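Local coordinates for uncharacterized protein ScGH5_18 (Streptomyces cattleya, PDB 7LR8) that probably hydrolyses the Manβ1-4GlcNAc linkage of N-glycan cores, as a glycoside hydrolase of family GH5 subfamily 18, at residues S13-T21 / V45-F56; A200-P211 / D368-P378. The protein carries 1 engineered substitution. All blocks are in the same frame, centred on the assembly; numbering follows the deposited sequence.

Interaction 1 of 2, residues S13-T21 / V45-F56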
loop_
_atom_site.group_PDB
_atom_site.type_symbol
_atom_site.label_atom_id
_atom_site.label_comp_id
_atom_site.label_asym_id
_atom_site.label_seq_id
_atom_site.Cartn_x
_atom_site.Cartn_y
_atom_site.Cartn_z
ATOM N N SER B 13 -11.498 38.720 -0.965
ATOM C CA SER B 13 -11.832 38.420 -2.350
ATOM C C SER B 13 -11.487 36.974 -2.686
ATOM O O SER B 13 -10.657 36.354 -2.019
ATOM C CB SER B 13 -11.083 39.375 -3.277
ATOM O OG SER B 13 -9.696 39.082 -3.303
ATOM N N PRO B 14 -12.104 36.400 -3.727
ATOM C CA PRO B 14 -11.838 34.993 -4.048
ATOM C C PRO B 14 -10.442 34.784 -4.615
ATOM O O PRO B 14 -9.937 35.603 -5.394
ATOM C CB PRO B 14 -12.913 34.666 -5.094
ATOM C CG PRO B 14 -13.152 35.943 -5.753
ATOM C CD PRO B 14 -13.114 36.963 -4.637
ATOM N N ARG B 15 -9.834 33.671 -4.222
ATOM C CA ARG B 15 -8.537 33.233 -4.713
ATOM C C ARG B 15 -8.715 32.181 -5.803
ATOM O O ARG B 15 -9.754 31.527 -5.909
ATOM C CB ARG B 15 -7.691 32.687 -3.568
ATOM C CG ARG B 15 -7.687 33.625 -2.368
ATOM C CD ARG B 15 -6.600 33.256 -1.409
ATOM N NE ARG B 15 -5.389 32.906 -2.138
ATOM C CZ ARG B 15 -4.178 32.867 -1.597
ATOM N NH1 ARG B 15 -4.010 33.162 -0.308
ATOM N NH2 ARG B 15 -3.139 32.535 -2.349
ATOM N N PHE B 16 -7.678 32.032 -6.624
ATOM C CA PHE B 16 -7.714 31.133 -7.769
ATOM C C PHE B 16 -6.480 30.244 -7.747
ATOM O O PHE B 16 -5.359 30.735 -7.596
ATOM C CB PHE B 16 -7.798 31.944 -9.075
ATOM C CG PHE B 16 -9.032 32.802 -9.172
ATOM C CD1 PHE B 16 -10.224 32.261 -9.627
ATOM C CD2 PHE B 16 -9.010 34.142 -8.788
ATOM C CE1 PHE B 16 -11.373 33.038 -9.717
ATOM C CE2 PHE B 16 -10.152 34.918 -8.867
ATOM C CZ PHE B 16 -11.337 34.363 -9.338
ATOM N N GLY B 17 -6.681 28.940 -7.897
ATOM C CA GLY B 17 -5.566 28.027 -7.819
ATOM C C GLY B 17 -5.880 26.718 -8.497
ATOM O O GLY B 17 -6.916 26.571 -9.149
ATOM N N VAL B 18 -4.946 25.774 -8.372
ATOM C CA VAL B 18 -5.108 24.457 -8.980
ATOM C C VAL B 18 -4.694 23.382 -7.994
ATOM O O VAL B 18 -3.848 23.596 -7.119
ATOM C CB VAL B 18 -4.306 24.288 -10.289
ATOM C CG1 VAL B 18 -4.847 25.201 -11.365
ATOM C CG2 VAL B 18 -2.827 24.553 -10.059
ATOM N N ASN B 19 -5.319 22.217 -8.136
ATOM C CA ASN B 19 -4.817 20.994 -7.525
ATOM C C ASN B 19 -3.645 20.491 -8.353
ATOM O O ASN B 19 -3.809 20.220 -9.546
ATOM C CB ASN B 19 -5.931 19.954 -7.455
ATOM C CG ASN B 19 -7.029 20.372 -6.514
ATOM O OD1 ASN B 19 -6.917 20.176 -5.313
ATOM N ND2 ASN B 19 -8.081 20.990 -7.045
ATOM N N TYR B 20 -2.475 20.350 -7.725
ATOM C CA TYR B 20 -1.232 20.104 -8.453
ATOM C C TYR B 20 -1.046 18.605 -8.678
ATOM O O TYR B 20 -0.833 17.847 -7.722
ATOM C CB TYR B 20 -0.045 20.707 -7.703
ATOM C CG TYR B 20 1.297 20.353 -8.307
ATOM C CD1 TYR B 20 1.482 20.348 -9.698
ATOM C CD2 TYR B 20 2.379 20.023 -7.493
ATOM C CE1 TYR B 20 2.707 20.001 -10.252
ATOM C CE2 TYR B 20 3.607 19.679 -8.034
ATOM C CZ TYR B 20 3.764 19.670 -9.415
ATOM O OH TYR B 20 4.988 19.330 -9.950
ATOM N N THR B 21 -1.144 18.182 -9.950
ATOM C CA THR B 21 -0.821 16.819 -10.365
ATOM C C THR B 21 0.525 16.827 -11.084
ATOM O O THR B 21 0.606 17.268 -12.240
ATOM C CB THR B 21 -1.910 16.246 -11.281
ATOM O OG1 THR B 21 -2.332 17.246 -12.217
ATOM C CG2 THR B 21 -3.127 15.779 -10.484
ATOM N N VAL B 45 1.887 26.815 -14.296
ATOM C CA VAL B 45 0.716 27.182 -13.508
ATOM C C VAL B 45 0.693 28.683 -13.249
ATOM O O VAL B 45 -0.341 29.347 -13.415
ATOM C CB VAL B 45 0.710 26.385 -12.191
ATOM C CG1 VAL B 45 -0.304 26.952 -11.206
ATOM C CG2 VAL B 45 0.449 24.901 -12.478
ATOM N N ALA B 46 1.841 29.244 -12.860
ATOM C CA ALA B 46 1.931 30.682 -12.611
ATOM C C ALA B 46 1.649 31.500 -13.870
ATOM O O ALA B 46 1.107 32.609 -13.786
ATOM C CB ALA B 46 3.312 31.025 -12.052
ATOM N N ALA B 47 1.989 30.964 -15.045
ATOM C CA ALA B 47 1.725 31.662 -16.302
ATOM C C ALA B 47 0.233 31.897 -16.523
ATOM O O ALA B 47 -0.153 32.839 -17.232
ATOM C CB ALA B 47 2.313 30.879 -17.476
ATOM N N LEU B 48 -0.618 31.046 -15.948
ATOM C CA LEU B 48 -2.061 31.201 -16.069
ATOM C C LEU B 48 -2.654 32.127 -15.015
ATOM O O LEU B 48 -3.862 32.379 -15.047
ATOM C CB LEU B 48 -2.737 29.837 -16.009
ATOM C CG LEU B 48 -2.318 28.925 -17.165
ATOM C CD1 LEU B 48 -2.964 27.555 -17.025
ATOM C CD2 LEU B 48 -2.670 29.569 -18.509
ATOM N N GLY B 49 -1.844 32.644 -14.092
ATOM C CA GLY B 49 -2.291 33.684 -13.188
ATOM C C GLY B 49 -2.804 33.199 -11.849
ATOM O O GLY B 49 -3.392 33.997 -11.110
ATOM N N PHE B 50 -2.607 31.923 -11.518
ATOM C CA PHE B 50 -3.111 31.375 -10.267
ATOM C C PHE B 50 -2.321 31.922 -9.090
ATOM O O PHE B 50 -1.195 32.407 -9.237
ATOM C CB PHE B 50 -3.030 29.846 -10.268
ATOM C CG PHE B 50 -3.936 29.206 -11.271
ATOM C CD1 PHE B 50 -5.311 29.181 -11.069
ATOM C CD2 PHE B 50 -3.421 28.654 -12.431
ATOM C CE1 PHE B 50 -6.155 28.600 -12.000
ATOM C CE2 PHE B 50 -4.263 28.072 -13.368
ATOM C CZ PHE B 50 -5.631 28.055 -13.157
ATOM N N ASP B 51 -2.929 31.850 -7.904
ATOM C CA ASP B 51 -2.260 32.316 -6.699
ATOM C C ASP B 51 -2.044 31.249 -5.636
ATOM O O ASP B 51 -1.478 31.571 -4.589
ATOM C CB ASP B 51 -3.027 33.495 -6.075
ATOM C CG ASP B 51 -4.455 33.139 -5.699
ATOM O OD1 ASP B 51 -4.637 32.295 -4.789
ATOM O OD2 ASP B 51 -5.389 33.718 -6.308
ATOM N N HIS B 52 -2.467 30.000 -5.854
ATOM C CA HIS B 52 -2.182 28.954 -4.877
ATOM C C HIS B 52 -2.230 27.603 -5.571
ATOM O O HIS B 52 -2.742 27.470 -6.690
ATOM C CB HIS B 52 -3.167 28.970 -3.689
ATOM C CG HIS B 52 -4.572 28.625 -4.066
ATOM N ND1 HIS B 52 -5.480 29.567 -4.501
ATOM C CD2 HIS B 52 -5.220 27.431 -4.106
ATOM C CE1 HIS B 52 -6.633 28.976 -4.770
ATOM N NE2 HIS B 52 -6.497 27.680 -4.551
ATOM N N VAL B 53 -1.664 26.607 -4.897
ATOM C CA VAL B 53 -1.779 25.212 -5.295
ATOM C C VAL B 53 -2.196 24.412 -4.075
ATOM O O VAL B 53 -1.878 24.767 -2.933
ATOM C CB VAL B 53 -0.463 24.638 -5.876
ATOM C CG1 VAL B 53 -0.179 25.237 -7.249
ATOM C CG2 VAL B 53 0.696 24.903 -4.942
ATOM N N ARG B 54 -2.930 23.333 -4.326
ATOM C CA ARG B 54 -3.228 22.308 -3.333
ATOM C C ARG B 54 -2.383 21.098 -3.690
ATOM O O ARG B 54 -2.399 20.667 -4.847
ATOM C CB ARG B 54 -4.724 21.971 -3.353
ATOM C CG ARG B 54 -5.135 20.691 -2.625
ATOM C CD ARG B 54 -6.605 20.809 -2.197
ATOM N NE ARG B 54 -7.126 19.595 -1.564
ATOM C CZ ARG B 54 -7.970 18.731 -2.135
ATOM N NH1 ARG B 54 -8.425 18.932 -3.373
ATOM N NH2 ARG B 54 -8.395 17.680 -1.451
ATOM N N VAL B 55 -1.595 20.594 -2.725
ATOM C CA VAL B 55 -0.586 19.581 -3.014
ATOM C C VAL B 55 -0.768 18.348 -2.125
ATOM O O VAL B 55 -1.317 18.410 -1.021
ATOM C CB VAL B 55 0.852 20.129 -2.875
ATOM C CG1 VAL B 55 1.021 21.396 -3.716
ATOM C CG2 VAL B 55 1.194 20.406 -1.432
ATOM N N PHE B 56 -0.262 17.223 -2.618
ATOM C CA PHE B 56 -0.611 15.909 -2.076
ATOM C C PHE B 56 0.589 15.023 -1.776
ATOM O O PHE B 56 1.120 14.359 -2.687
ATOM C CB PHE B 56 -1.549 15.190 -3.036
ATOM C CG PHE B 56 -2.804 15.948 -3.317
ATOM C CD1 PHE B 56 -3.882 15.871 -2.443
ATOM C CD2 PHE B 56 -2.914 16.732 -4.460
ATOM C CE1 PHE B 56 -5.047 16.568 -2.707
ATOM C CE2 PHE B 56 -4.082 17.441 -4.712
ATOM C CZ PHE B 56 -5.147 17.348 -3.822
HETATM O O HOH W 1 0.727 17.743 -5.363
#

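Interaction 2 of 2, residues A200-P211 / D368-P378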
loop_
_atom_site.group_PDB
_atom_site.type_symbol
_atom_site.label_atom_id
_atom_site.label_comp_id
_atom_site.label_asym_id
_atom_site.label_seq_id
_atom_site.Cartn_x
_atom_site.Cartn_y
_atom_site.Cartn_z
ATOM N N ALA B 200 -20.648 12.833 -0.717
ATOM C CA ALA B 200 -21.447 11.985 0.167
ATOM C C ALA B 200 -21.795 12.702 1.465
ATOM O O ALA B 200 -22.847 12.439 2.063
ATOM C CB ALA B 200 -20.696 10.693 0.489
ATOM N N ALA B 201 -20.935 13.619 1.914
ATOM C CA ALA B 201 -21.232 14.359 3.139
ATOM C C ALA B 201 -22.503 15.193 3.006
ATOM O O ALA B 201 -23.163 15.470 4.010
ATOM C CB ALA B 201 -20.053 15.256 3.519
ATOM N N TRP B 202 -22.860 15.607 1.787
ATOM C CA TRP B 202 -24.085 16.368 1.560
ATOM C C TRP B 202 -25.218 15.539 0.974
ATOM O O TRP B 202 -26.378 15.928 1.116
ATOM C CB TRP B 202 -23.819 17.556 0.617
ATOM C CG TRP B 202 -22.545 18.269 0.942
ATOM C CD1 TRP B 202 -21.313 18.039 0.403
ATOM C CD2 TRP B 202 -22.373 19.307 1.906
ATOM N NE1 TRP B 202 -20.386 18.878 0.965
ATOM C CE2 TRP B 202 -21.012 19.669 1.892
ATOM C CE3 TRP B 202 -23.236 19.968 2.778
ATOM C CZ2 TRP B 202 -20.496 20.661 2.717
ATOM C CZ3 TRP B 202 -22.724 20.954 3.594
ATOM C CH2 TRP B 202 -21.367 21.291 3.559
ATOM N N TYR B 203 -24.918 14.408 0.337
ATOM C CA TYR B 203 -25.873 13.743 -0.536
ATOM C C TYR B 203 -26.320 12.357 -0.077
ATOM O O TYR B 203 -27.382 11.903 -0.521
ATOM C CB TYR B 203 -25.280 13.601 -1.947
ATOM C CG TYR B 203 -25.170 14.872 -2.760
ATOM C CD1 TYR B 203 -25.685 16.090 -2.306
ATOM C CD2 TYR B 203 -24.555 14.848 -4.001
ATOM C CE1 TYR B 203 -25.580 17.250 -3.090
ATOM C CE2 TYR B 203 -24.450 15.988 -4.781
ATOM C CZ TYR B 203 -24.961 17.180 -4.328
ATOM O OH TYR B 203 -24.850 18.300 -5.137
ATOM N N LEU B 204 -25.556 11.680 0.782
ATOM C CA LEU B 204 -25.766 10.267 1.108
ATOM C C LEU B 204 -26.383 10.137 2.495
ATOM O O LEU B 204 -25.729 10.441 3.498
ATOM C CB LEU B 204 -24.449 9.498 1.057
ATOM C CG LEU B 204 -24.081 8.597 -0.117
ATOM C CD1 LEU B 204 -23.073 7.560 0.348
ATOM C CD2 LEU B 204 -25.313 7.928 -0.701
ATOM N N ASP B 205 -27.618 9.645 2.556
ATOM C CA ASP B 205 -28.217 9.340 3.848
ATOM C C ASP B 205 -27.348 8.333 4.587
ATOM O O ASP B 205 -26.767 7.427 3.982
ATOM C CB ASP B 205 -29.632 8.782 3.678
ATOM C CG ASP B 205 -30.569 9.744 2.976
ATOM O OD1 ASP B 205 -30.354 10.970 3.039
ATOM O OD2 ASP B 205 -31.534 9.266 2.356
ATOM N N ASP B 206 -27.235 8.509 5.900
ATOM C CA ASP B 206 -26.507 7.613 6.801
ATOM C C ASP B 206 -24.992 7.649 6.611
ATOM O O ASP B 206 -24.285 6.889 7.279
ATOM C CB ASP B 206 -26.993 6.161 6.683
ATOM C CG ASP B 206 -28.487 6.037 6.893
ATOM O OD1 ASP B 206 -29.016 6.699 7.813
ATOM O OD2 ASP B 206 -29.135 5.286 6.135
ATOM N N HIS B 207 -24.464 8.508 5.745
ATOM C CA HIS B 207 -23.014 8.671 5.647
ATOM C C HIS B 207 -22.480 9.310 6.930
ATOM O O HIS B 207 -23.075 10.269 7.431
ATOM C CB HIS B 207 -22.674 9.527 4.419
ATOM C CG HIS B 207 -21.207 9.641 4.141
ATOM N ND1 HIS B 207 -20.446 8.577 3.705
ATOM C CD2 HIS B 207 -20.369 10.706 4.209
ATOM C CE1 HIS B 207 -19.200 8.981 3.521
ATOM N NE2 HIS B 207 -19.124 10.264 3.834
ATOM N N PRO B 208 -21.380 8.798 7.495
ATOM C CA PRO B 208 -20.973 9.232 8.845
ATOM C C PRO B 208 -20.467 10.657 8.900
ATOM O O PRO B 208 -20.532 11.287 9.965
ATOM C CB PRO B 208 -19.855 8.243 9.217
ATOM C CG PRO B 208 -20.006 7.103 8.282
ATOM C CD PRO B 208 -20.574 7.667 7.012
ATOM N N PHE B 209 -19.921 11.168 7.803
ATOM C CA PHE B 209 -19.446 12.540 7.754
ATOM C C PHE B 209 -20.605 13.406 7.297
ATOM O O PHE B 209 -21.232 13.113 6.273
ATOM C CB PHE B 209 -18.239 12.663 6.822
ATOM C CG PHE B 209 -16.950 12.147 7.429
ATOM C CD1 PHE B 209 -16.668 10.785 7.454
ATOM C CD2 PHE B 209 -16.014 13.030 7.951
ATOM C CE1 PHE B 209 -15.471 10.311 8.013
ATOM C CE2 PHE B 209 -14.820 12.572 8.512
ATOM C CZ PHE B 209 -14.548 11.205 8.546
ATOM N N THR B 210 -20.929 14.428 8.084
ATOM C CA THR B 210 -22.184 15.146 7.918
ATOM C C THR B 210 -21.969 16.550 7.368
ATOM O O THR B 210 -20.847 17.072 7.366
ATOM C CB THR B 210 -22.925 15.246 9.258
ATOM O OG1 THR B 210 -22.184 16.092 10.152
ATOM C CG2 THR B 210 -23.103 13.858 9.889
ATOM N N PRO B 211 -23.034 17.197 6.878
ATOM C CA PRO B 211 -22.904 18.621 6.529
ATOM C C PRO B 211 -22.463 19.470 7.706
ATOM O O PRO B 211 -21.685 20.416 7.538
ATOM C CB PRO B 211 -24.314 18.997 6.061
ATOM C CG PRO B 211 -24.945 17.693 5.633
ATOM C CD PRO B 211 -24.372 16.661 6.561
ATOM N N ASP B 368 -28.535 16.428 14.158
ATOM C CA ASP B 368 -27.382 17.004 13.479
ATOM C C ASP B 368 -26.708 16.026 12.527
ATOM O O ASP B 368 -25.654 16.348 11.968
ATOM C CB ASP B 368 -26.370 17.517 14.504
ATOM C CG ASP B 368 -26.805 18.819 15.144
ATOM O OD1 ASP B 368 -27.227 19.734 14.405
ATOM O OD2 ASP B 368 -26.733 18.920 16.389
ATOM N N GLN B 369 -27.291 14.846 12.322
ATOM C CA GLN B 369 -26.697 13.815 11.484
ATOM C C GLN B 369 -27.328 13.727 10.097
ATOM O O GLN B 369 -26.990 12.815 9.338
ATOM C CB GLN B 369 -26.777 12.466 12.192
ATOM C CG GLN B 369 -26.049 12.470 13.529
ATOM C CD GLN B 369 -26.199 11.173 14.291
ATOM O OE1 GLN B 369 -26.712 10.186 13.766
ATOM N NE2 GLN B 369 -25.744 11.166 15.542
ATOM N N ALA B 370 -28.235 14.645 9.762
ATOM C CA ALA B 370 -28.799 14.772 8.422
ATOM C C ALA B 370 -29.261 13.442 7.816
ATOM O O ALA B 370 -28.776 13.035 6.757
ATOM C CB ALA B 370 -27.804 15.461 7.498
ATOM N N PRO B 371 -30.208 12.748 8.458
ATOM C CA PRO B 371 -30.635 11.431 7.949
ATOM C C PRO B 371 -31.416 11.476 6.635
ATOM O O PRO B 371 -31.642 10.413 6.041
ATOM C CB PRO B 371 -31.516 10.896 9.081
ATOM C CG PRO B 371 -32.065 12.135 9.713
ATOM C CD PRO B 371 -30.944 13.129 9.676
ATOM N N ALA B 372 -31.845 12.648 6.166
ATOM C CA ALA B 372 -32.595 12.730 4.917
ATOM C C ALA B 372 -31.938 13.701 3.946
ATOM O O ALA B 372 -32.621 14.369 3.163
ATOM C CB ALA B 372 -34.050 13.124 5.175
ATOM N N ARG B 373 -30.609 13.782 3.970
ATOM C CA ARG B 373 -29.903 14.750 3.143
ATOM C C ARG B 373 -29.986 14.432 1.661
ATOM O O ARG B 373 -29.646 15.299 0.845
ATOM C CB ARG B 373 -28.439 14.836 3.571
ATOM C CG ARG B 373 -27.600 13.613 3.226
ATOM C CD ARG B 373 -26.221 13.714 3.878
ATOM N NE ARG B 373 -26.212 13.173 5.233
ATOM C CZ ARG B 373 -25.127 12.721 5.839
ATOM N NH1 ARG B 373 -23.961 12.750 5.213
ATOM N NH2 ARG B 373 -25.216 12.225 7.067
ATOM N N SER B 374 -30.439 13.232 1.287
ATOM C CA SER B 374 -30.520 12.895 -0.129
ATOM C C SER B 374 -31.485 13.793 -0.901
ATOM O O SER B 374 -31.448 13.785 -2.136
ATOM C CB SER B 374 -30.917 11.423 -0.303
ATOM O OG SER B 374 -32.145 11.136 0.337
ATOM N N VAL B 375 -32.332 14.572 -0.221
ATOM C CA VAL B 375 -33.131 15.567 -0.929
ATOM C C VAL B 375 -32.238 16.617 -1.571
ATOM O O VAL B 375 -32.673 17.337 -2.479
ATOM C CB VAL B 375 -34.157 16.231 0.013
ATOM C CG1 VAL B 375 -35.149 15.194 0.538
ATOM C CG2 VAL B 375 -33.456 16.974 1.156
ATOM N N CYS B 376 -30.991 16.718 -1.123
ATOM C CA CYS B 376 -30.025 17.654 -1.674
ATOM C C CYS B 376 -29.275 17.089 -2.868
ATOM O O CYS B 376 -28.604 17.855 -3.570
ATOM C CB CYS B 376 -29.015 18.063 -0.599
ATOM S SG CYS B 376 -29.751 18.900 0.824
ATOM N N ALA B 377 -29.365 15.779 -3.099
ATOM C CA ALA B 377 -28.632 15.116 -4.161
ATOM C C ALA B 377 -29.315 15.346 -5.501
ATOM O O ALA B 377 -30.477 15.758 -5.547
ATOM C CB ALA B 377 -28.543 13.618 -3.874
ATOM N N PRO B 378 -28.613 15.100 -6.607
ATOM C CA PRO B 378 -29.274 15.139 -7.919
ATOM C C PRO B 378 -30.547 14.302 -7.918
ATOM O O PRO B 378 -30.569 13.172 -7.428
ATOM C CB PRO B 378 -28.211 14.563 -8.863
ATOM C CG PRO B 378 -26.903 14.939 -8.207
ATOM C CD PRO B 378 -27.158 14.866 -6.723
HETATM O O HOH W 2 -31.742 7.745 6.324
HETATM O O HOH W 3 -23.109 15.935 12.655
#

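Interaction 1 of 2, residues S13-T21 / V45-F56
Strands 15-19 and 52-55 run parallel, their axes 4.7 Å apart at closest and 28° off exact alignment, with Val-18 paired to Val-53 and Asn-19 to Arg-54 through bonds such as Arg-54 N to Val-18 O (3.0 Å). Just before the second strand, Arg-15 makes a side-on salt bridge, NE (2.8 Å) and NH2 both meeting Asp-51 OD1 from above the carboxylate plane; OD1 also takes His-52 ND1, and OD2 receives Phe-16 N. Asp-90 binds Arg-15 as well, and Arg-347 binds Asp-51 OD2. An alanine here would probably leave Arg-15 with Asp-90 as its remaining acid partner, and take the acceptor from Phe-16 N and His-52 ND1. One face of the His-52 ring covers Gly-17 CA, and its NE2 bonds Thr-302. With helix 35-46 the strands form the first beta-alpha-beta unit of the (beta/alpha)8 barrel of GH5 enzymes. Val-18 CG1 sits over a face of the Phe-50 ring, 3.5 Å from its centroid, while CG2 meets Val-45 CG1 tip to tip. On the barrel's inner side, extended Arg-54 lies alongside Asn-19, NH1 donating to OD1 (2.8 Å). Asp-94 and pocket-lining Glu-268 form salt bridges with the same guanidinium.

Interaction 2 of 2, residues A200-P211 / D368-P378
Arg-373 NH2 donates to two backbone carbonyls, His-207 O across the contact (2.9 Å), in the carbonyl plane, and Gln-369 O of its own loop. NH1 reaches Phe-209 O at 3.0 Å, with a weak bond to Ala-200 O. NE points almost straight at Ala-370 O (178° at the hydrogen), which lies in the guanidinium plane and helps fix its rotation. Leu-204 O stands over one face of the group and Pro-211 CD over the other. The bend at chi3 (87°) turns the end of the chain into this ring of carbonyls. Their oxygens probably stabilise the positive charge, with the acid of Asp-205 near but not in contact.

Residues 200-211 follow barrel strand 194-196: the short helix 200-203, a type II turn from Leu-204 to His-207, and Thr-210 as N-cap of helix 211-216. They dock on the loop between strand 358-362 and helix 381-391, beyond the last barrel strand in the chain, so the contact joins the barrel to the C-terminal region with its small parallel sheet.

At the 3-10 segment 373-376, the carboxylate of Asp-205 spans Ser-374 with both oxygens: OD1 accepts the backbone N at 2.9 Å and OD2 the hydroxyl OG at 2.8 Å, each on the syn side. Farther along, the Tyr-203 ring receives Ala-377 CA over a face, 3.7 Å from the centroid, with Pro-378 CD over the same face. Pro-211 CD rests on Ala-370 CB at 3.8 Å. Thr-210 OG1 caps His-213 N at the start of helix 211-216 and also meets a water bound to Asp-368 O.

Overall arrangement
Interaction 1 is almost wholly buried in the barrel wall, whereas interaction 2 is partly exposed and lies on the opposite side of the chain's centre, the two centres about 30 Å apart and their nearest atoms about 12 Å apart. They share no elements: 13-21 and 45-56 are neighbours in the parallel sheet, joined by parallel-strand hydrogen bonds, while 200-211 and 368-378 are largely loop, far apart in sequence. Arginines feature in both: Arg-54 and Arg-373 are buried and Arg-15 is partly exposed, but Arg-15 and Arg-54 meet carboxylates and an amide, and Arg-373 main-chain carbonyls. The side chain of Arg-54 is about 5 Å from the bound mannose; the side chain of Ala-200 is about 8 Å from a bound N-acetylglucosamine (NAG).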